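Local coordinates for protein DNA helicase RecQ (Deinococcus radiodurans, PDB 4Q48) that probably couples ATP hydrolysis to translocation in the 3'-5' direction, and so unwinds duplex DNA in repair and recombination, at residues Val345-Val348 and Arg349-Ala353; Asp370-Leu373 and Thr374-Glu377. One frame throughout, in Å; residues are numbered along the deposited sequence.

In the fold
Contacts 1 and 2 are each local to a single helix, and the two helices pack against each other through Leu373. They sit on helix 342-354 and helix 359-376, consecutive helices that run roughly antiparallel as a hairpin in the RecQ zinc-binding region of the catalytic core. Their centres are 15 Å apart, yet Leu373 CD1 lies 3.7 Å from Arg349 NH1, and Leu373 CD2 3.8 Å from Val345 CG2. Contact 1 is a surface stretch of helix away from the annotated sites. Contact 2 is partly buried and lies nearer the metal, the side chain of Tyr375 being about 9 Å from the zinc ion held by Cys381, Cys398, Cys401 and Cys404.

Contact 1 of 2, residues Val345-Val348 and Arg349-Ala353; sequences VVNV and RRMLA
The carbonyl oxygen of Asn347 draws two backbone N-H groups of the following turn: Met351 N at 3.2 Å in a regular i to i+4 alpha-helical bond, and Arg350 N in a weaker, more bent i to i+3 one. The same helical pattern repeats along the stretch, where Arg349 N donates to Val345 O at 2.9 Å and Leu352 N to Val348 O at 3.1 Å. This is the middle of helix 342-354, the first arm of the hairpin in the zinc-binding region.

On the flank facing helix 359-376, Val345 and Arg349 lie side by side and point the same way. The arginine chain bends at chi3 (-88°), which folds its flat end back beside the valine. Val345 CG1, a methyl of the residue one turn earlier, then lies over one face of the Arg349 guanidinium, offset toward its rim and 3.5 Å from Arg349 NH2. Leu369 and Leu373 of helix 359-376 also touch Arg349.

A more exposed flank carries Asn347, Arg350 and Met351. The amide of Asn347 and the guanidinium of Arg350 run alongside each other with planes 47° apart, and Asn347 OD1 stays 3.7 Å from Arg350 NH2. Arg350 NH1 makes a weak hydrogen bond to Gln354 OE1. Met351, extended beyond CG, crosses the asparagine and brings its terminal CE to 3.2 Å from Asn347 OD1.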
ATOM      1  N   VAL A 345      12.540 -11.915 -13.096  1.00 47.22           N
ATOM      2  CA  VAL A 345      12.793 -12.146 -11.678  1.00 45.41           C
ATOM      3  C   VAL A 345      14.277 -12.247 -11.416  1.00 50.24           C
ATOM      4  O   VAL A 345      14.786 -11.691 -10.436  1.00 48.88           O
ATOM      5  CB  VAL A 345      12.110 -13.407 -11.149  1.00 49.25           C
ATOM      6  CG1 VAL A 345      12.433 -13.587  -9.643  1.00 44.74           C
ATOM      7  CG2 VAL A 345      10.603 -13.341 -11.394  1.00 40.02           C
ATOM      8  N   VAL A 346      14.969 -12.941 -12.316  1.00 56.36           N
ATOM      9  CA  VAL A 346      16.424 -13.085 -12.236  1.00 53.81           C
ATOM     10  C   VAL A 346      17.123 -11.729 -12.302  1.00 48.44           C
ATOM     11  O   VAL A 346      17.979 -11.430 -11.477  1.00 53.32           O
ATOM     12  CB  VAL A 346      16.960 -13.998 -13.364  1.00 48.56           C
ATOM     13  CG1 VAL A 346      18.472 -13.993 -13.376  1.00 49.99           C
ATOM     14  CG2 VAL A 346      16.440 -15.409 -13.192  1.00 37.16           C
ATOM     15  N   ASN A 347      16.733 -10.901 -13.263  1.00 51.25           N
ATOM     16  CA  ASN A 347      17.362  -9.600 -13.435  1.00 56.82           C
ATOM     17  C   ASN A 347      17.179  -8.774 -12.172  1.00 56.91           C
ATOM     18  O   ASN A 347      18.116  -8.111 -11.715  1.00 59.53           O
ATOM     19  CB  ASN A 347      16.782  -8.868 -14.661  1.00 60.52           C
ATOM     20  CG  ASN A 347      17.687  -7.732 -15.176  1.00 73.17           C
ATOM     21  OD1 ASN A 347      18.399  -7.079 -14.410  1.00 74.23           O
ATOM     22  ND2 ASN A 347      17.637  -7.485 -16.486  1.00 75.96           N
ATOM     23  N   VAL A 348      15.988  -8.864 -11.584  1.00 52.17           N
ATOM     24  CA  VAL A 348      15.685  -8.122 -10.371  1.00 50.38           C
ATOM     25  C   VAL A 348      16.505  -8.578  -9.180  1.00 51.11           C
ATOM     26  O   VAL A 348      17.076  -7.755  -8.472  1.00 51.08           O
ATOM     27  CB  VAL A 348      14.203  -8.251 -10.000  1.00 49.66           C
ATOM     28  CG1 VAL A 348      13.960  -7.828  -8.544  1.00 41.89           C
ATOM     29  CG2 VAL A 348      13.361  -7.453 -10.968  1.00 49.05           C
ATOM     30  N   ARG A 349      16.588  -9.888  -8.974  1.00 52.54           N
ATOM     31  CA  ARG A 349      17.298 -10.412  -7.808  1.00 53.50           C
ATOM     32  C   ARG A 349      18.792 -10.128  -7.936  1.00 56.69           C
ATOM     33  O   ARG A 349      19.493 -10.017  -6.919  1.00 57.40           O
ATOM     34  CB  ARG A 349      16.983 -11.895  -7.574  1.00 44.62           C
ATOM     35  CG  ARG A 349      15.696 -12.045  -6.755  1.00 40.39           C
ATOM     36  CD  ARG A 349      15.629 -13.290  -5.885  1.00 48.68           C
ATOM     37  NE  ARG A 349      15.083 -14.434  -6.614  1.00 52.19           N
ATOM     38  CZ  ARG A 349      13.824 -14.853  -6.523  1.00 51.32           C
ATOM     39  NH1 ARG A 349      12.968 -14.229  -5.725  1.00 47.16           N
ATOM     40  NH2 ARG A 349      13.426 -15.901  -7.231  1.00 53.03           N
ATOM     41  N   ARG A 350      19.275  -9.971  -9.172  1.00 56.45           N
ATOM     42  CA  ARG A 350      20.691  -9.657  -9.366  1.00 60.49           C
ATOM     43  C   ARG A 350      20.984  -8.208  -8.978  1.00 63.07           C
ATOM     44  O   ARG A 350      21.969  -7.932  -8.298  1.00 67.85           O
ATOM     45  CB  ARG A 350      21.113  -9.851 -10.828  1.00 61.88           C
ATOM     46  CG  ARG A 350      22.452  -9.168 -11.155  1.00 70.89           C
ATOM     47  CD  ARG A 350      22.837  -9.128 -12.651  1.00 78.97           C
ATOM     48  NE  ARG A 350      22.186  -8.042 -13.401  1.00 86.23           N
ATOM     49  CZ  ARG A 350      22.490  -6.744 -13.292  1.00 86.80           C
ATOM     50  NH1 ARG A 350      23.429  -6.337 -12.442  1.00 84.17           N
ATOM     51  NH2 ARG A 350      21.841  -5.842 -14.022  1.00 82.26           N
ATOM     52  N   MET A 351      20.094  -7.291  -9.344  1.00 60.87           N
ATOM     53  CA  MET A 351      20.248  -5.897  -8.954  1.00 62.88           C
ATOM     54  C   MET A 351      20.146  -5.685  -7.451  1.00 70.92           C
ATOM     55  O   MET A 351      20.870  -4.853  -6.906  1.00 76.27           O
ATOM     56  CB  MET A 351      19.225  -5.035  -9.666  1.00 62.02           C
ATOM     57  CG  MET A 351      19.581  -4.819 -11.096  1.00 67.61           C
ATOM     58  SD  MET A 351      18.250  -4.036 -11.983  1.00 74.67           S
ATOM     59  CE  MET A 351      18.950  -4.067 -13.627  1.00 81.30           C
ATOM     60  N   LEU A 352      19.249  -6.410  -6.779  1.00 63.30           N
ATOM     61  CA  LEU A 352      19.218  -6.332  -5.331  1.00 62.69           C
ATOM     62  C   LEU A 352      20.586  -6.730  -4.816  1.00 65.11           C
ATOM     63  O   LEU A 352      21.128  -6.079  -3.922  1.00 68.56           O
ATOM     64  CB  LEU A 352      18.135  -7.228  -4.719  1.00 68.22           C
ATOM     65  CG  LEU A 352      18.110  -7.245  -3.170  1.00 73.37           C
ATOM     66  CD1 LEU A 352      17.969  -5.841  -2.528  1.00 62.34           C
ATOM     67  CD2 LEU A 352      17.083  -8.240  -2.589  1.00 58.43           C
ATOM     68  N   ALA A 353      21.155  -7.777  -5.405  1.00 63.18           N
ATOM     69  CA  ALA A 353      22.451  -8.282  -4.955  1.00 69.18           C
ATOM     70  C   ALA A 353      23.638  -7.327  -5.236  1.00 75.27           C
ATOM     71  O   ALA A 353      24.548  -7.187  -4.403  1.00 77.88           O
ATOM     72  CB  ALA A 353      22.711  -9.651  -5.590  1.00 64.27           C
TER

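Contact 2 of 2, residues Asp370-Leu373 and Thr374-Glu377; sequences DALL and TYCE
With chi1 at -66°, Thr374 holds OG1 beside its own backbone N and anti to its carbonyl carbon, a setting that turns the hydroxyl back toward Asp370 O one helical turn earlier. Thr374 OG1 donates to Asp370 O at 2.8 Å, and Thr374 N to the same atom at 2.9 Å. The two donors approach from opposite faces of the carbonyl plane, so one acceptor satisfies both the amide and the hydroxyl. The Asp370 carboxylate passes obliquely across the threonine, with Asp370 OD2 4.0 Å from Thr374 OG1; OD2 is hydrogen-bonded to Ser479 OG.

The next turn carries the buried flank. Cys376 N bonds to Leu372 O at 2.8 Å, in the carbonyl plane, and Tyr375 N bonds likewise to Ala371 O at 3.0 Å. Tyr375 has CG anti to its backbone N (chi1 165°), which sends the ring outward from the helix; Leu372 O lies at the ring's edge, near its plane. Leu372 CD1 is in loose apolar contact with the two residues one turn on, 4.4 Å from Tyr375 CD2 and 4.4 Å from Cys376 SG. Beyond the helix, Tyr375 OH is hydrogen-bonded to Tyr320 OH, and Arg382 makes a cation-pi contact with the ring. Cys376 packs against Val216 and Met338 of the second parallel sheet.

Helical geometry ends at Glu377, whose N still reaches Leu373 O at 3.0 Å. The whole is a helix C-terminus wedged between the second helicase domain's sheet and helix 382-389, near, but not touching, the four-cysteine zinc site of RecQ helicases.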
ATOM      1  N   ASP A 370       9.009 -10.426  -2.678  1.00 38.56           N
ATOM      2  CA  ASP A 370       8.347 -11.664  -2.264  1.00 35.65           C
ATOM      3  C   ASP A 370       6.839 -11.465  -2.257  1.00 36.08           C
ATOM      4  O   ASP A 370       6.073 -12.348  -2.657  1.00 32.74           O
ATOM      5  CB  ASP A 370       8.820 -12.115  -0.883  1.00 34.10           C
ATOM      6  CG  ASP A 370       8.092 -13.373  -0.399  1.00 51.42           C
ATOM      7  OD1 ASP A 370       8.409 -14.522  -0.849  1.00 48.26           O
ATOM      8  OD2 ASP A 370       7.161 -13.190   0.429  1.00 53.25           O
ATOM      9  N   ALA A 371       6.424 -10.296  -1.791  1.00 31.50           N
ATOM     10  CA  ALA A 371       5.038  -9.964  -1.782  1.00 28.63           C
ATOM     11  C   ALA A 371       4.532 -10.001  -3.220  1.00 37.58           C
ATOM     12  O   ALA A 371       3.547 -10.692  -3.522  1.00 36.55           O
ATOM     13  CB  ALA A 371       4.829  -8.624  -1.178  1.00 26.96           C
ATOM     14  N   LEU A 372       5.243  -9.308  -4.111  1.00 31.85           N
ATOM     15  CA  LEU A 372       4.788  -9.161  -5.479  1.00 30.95           C
ATOM     16  C   LEU A 372       4.677 -10.512  -6.201  1.00 34.34           C
ATOM     17  O   LEU A 372       3.637 -10.840  -6.783  1.00 29.94           O
ATOM     18  CB  LEU A 372       5.732  -8.220  -6.226  1.00 35.57           C
ATOM     19  CG  LEU A 372       5.358  -7.847  -7.661  1.00 35.47           C
ATOM     20  CD1 LEU A 372       3.900  -7.414  -7.745  1.00 32.77           C
ATOM     21  CD2 LEU A 372       6.245  -6.707  -8.093  1.00 37.51           C
ATOM     22  N   LEU A 373       5.739 -11.312  -6.097  1.00 39.03           N
ATOM     23  CA  LEU A 373       5.767 -12.666  -6.638  1.00 33.80           C
ATOM     24  C   LEU A 373       4.656 -13.551  -6.065  1.00 34.19           C
ATOM     25  O   LEU A 373       4.047 -14.351  -6.781  1.00 33.91           O
ATOM     26  CB  LEU A 373       7.135 -13.300  -6.385  1.00 32.09           C
ATOM     27  CG  LEU A 373       8.274 -12.744  -7.243  1.00 32.97           C
ATOM     28  CD1 LEU A 373       9.556 -13.490  -6.987  1.00 35.53           C
ATOM     29  CD2 LEU A 373       7.927 -12.870  -8.702  1.00 34.35           C
ATOM     30  N   THR A 374       4.378 -13.412  -4.778  1.00 33.48           N
ATOM     31  CA  THR A 374       3.291 -14.176  -4.183  1.00 28.42           C
ATOM     32  C   THR A 374       1.961 -13.801  -4.831  1.00 32.06           C
ATOM     33  O   THR A 374       1.129 -14.671  -5.079  1.00 32.12           O
ATOM     34  CB  THR A 374       3.271 -13.978  -2.688  1.00 23.15           C
ATOM     35  OG1 THR A 374       4.462 -14.567  -2.164  1.00 30.55           O
ATOM     36  CG2 THR A 374       2.092 -14.643  -2.060  1.00 20.72           C
ATOM     37  N   TYR A 375       1.764 -12.512  -5.125  1.00 34.23           N
ATOM     38  CA  TYR A 375       0.568 -12.066  -5.840  1.00 28.79           C
ATOM     39  C   TYR A 375       0.570 -12.610  -7.266  1.00 33.27           C
ATOM     40  O   TYR A 375      -0.456 -13.092  -7.748  1.00 37.81           O
ATOM     41  CB  TYR A 375       0.451 -10.539  -5.835  1.00 26.46           C
ATOM     42  CG  TYR A 375      -0.530  -9.979  -6.840  1.00 28.79           C
ATOM     43  CD1 TYR A 375      -1.899 -10.140  -6.675  1.00 30.23           C
ATOM     44  CD2 TYR A 375      -0.085  -9.282  -7.954  1.00 28.67           C
ATOM     45  CE1 TYR A 375      -2.797  -9.634  -7.591  1.00 28.44           C
ATOM     46  CE2 TYR A 375      -0.972  -8.774  -8.877  1.00 30.57           C
ATOM     47  CZ  TYR A 375      -2.331  -8.943  -8.683  1.00 33.05           C
ATOM     48  OH  TYR A 375      -3.220  -8.414  -9.593  1.00 32.24           O
ATOM     49  N   CYS A 376       1.709 -12.544  -7.949  1.00 28.81           N
ATOM     50  CA  CYS A 376       1.772 -13.059  -9.319  1.00 33.84           C
ATOM     51  C   CYS A 376       1.391 -14.539  -9.392  1.00 31.01           C
ATOM     52  O   CYS A 376       0.839 -14.998 -10.383  1.00 31.90           O
ATOM     53  CB  CYS A 376       3.165 -12.833  -9.932  1.00 34.20           C
ATOM     54  SG  CYS A 376       3.553 -11.062 -10.238  1.00 34.66           S
ATOM     55  N   GLU A 377       1.707 -15.285  -8.349  1.00 35.33           N
ATOM     56  CA  GLU A 377       1.542 -16.740  -8.367  1.00 37.00           C
ATOM     57  C   GLU A 377       0.241 -17.263  -7.777  1.00 31.84           C
ATOM     58  O   GLU A 377       0.123 -18.470  -7.517  1.00 33.51           O
ATOM     59  CB  GLU A 377       2.734 -17.382  -7.643  1.00 35.88           C
ATOM     60  CG  GLU A 377       3.917 -17.601  -8.551  1.00 43.81           C
ATOM     61  CD  GLU A 377       5.223 -17.581  -7.804  1.00 59.36           C
ATOM     62  OE1 GLU A 377       5.194 -17.766  -6.568  1.00 61.20           O
ATOM     63  OE2 GLU A 377       6.275 -17.352  -8.451  1.00 67.59           O
TER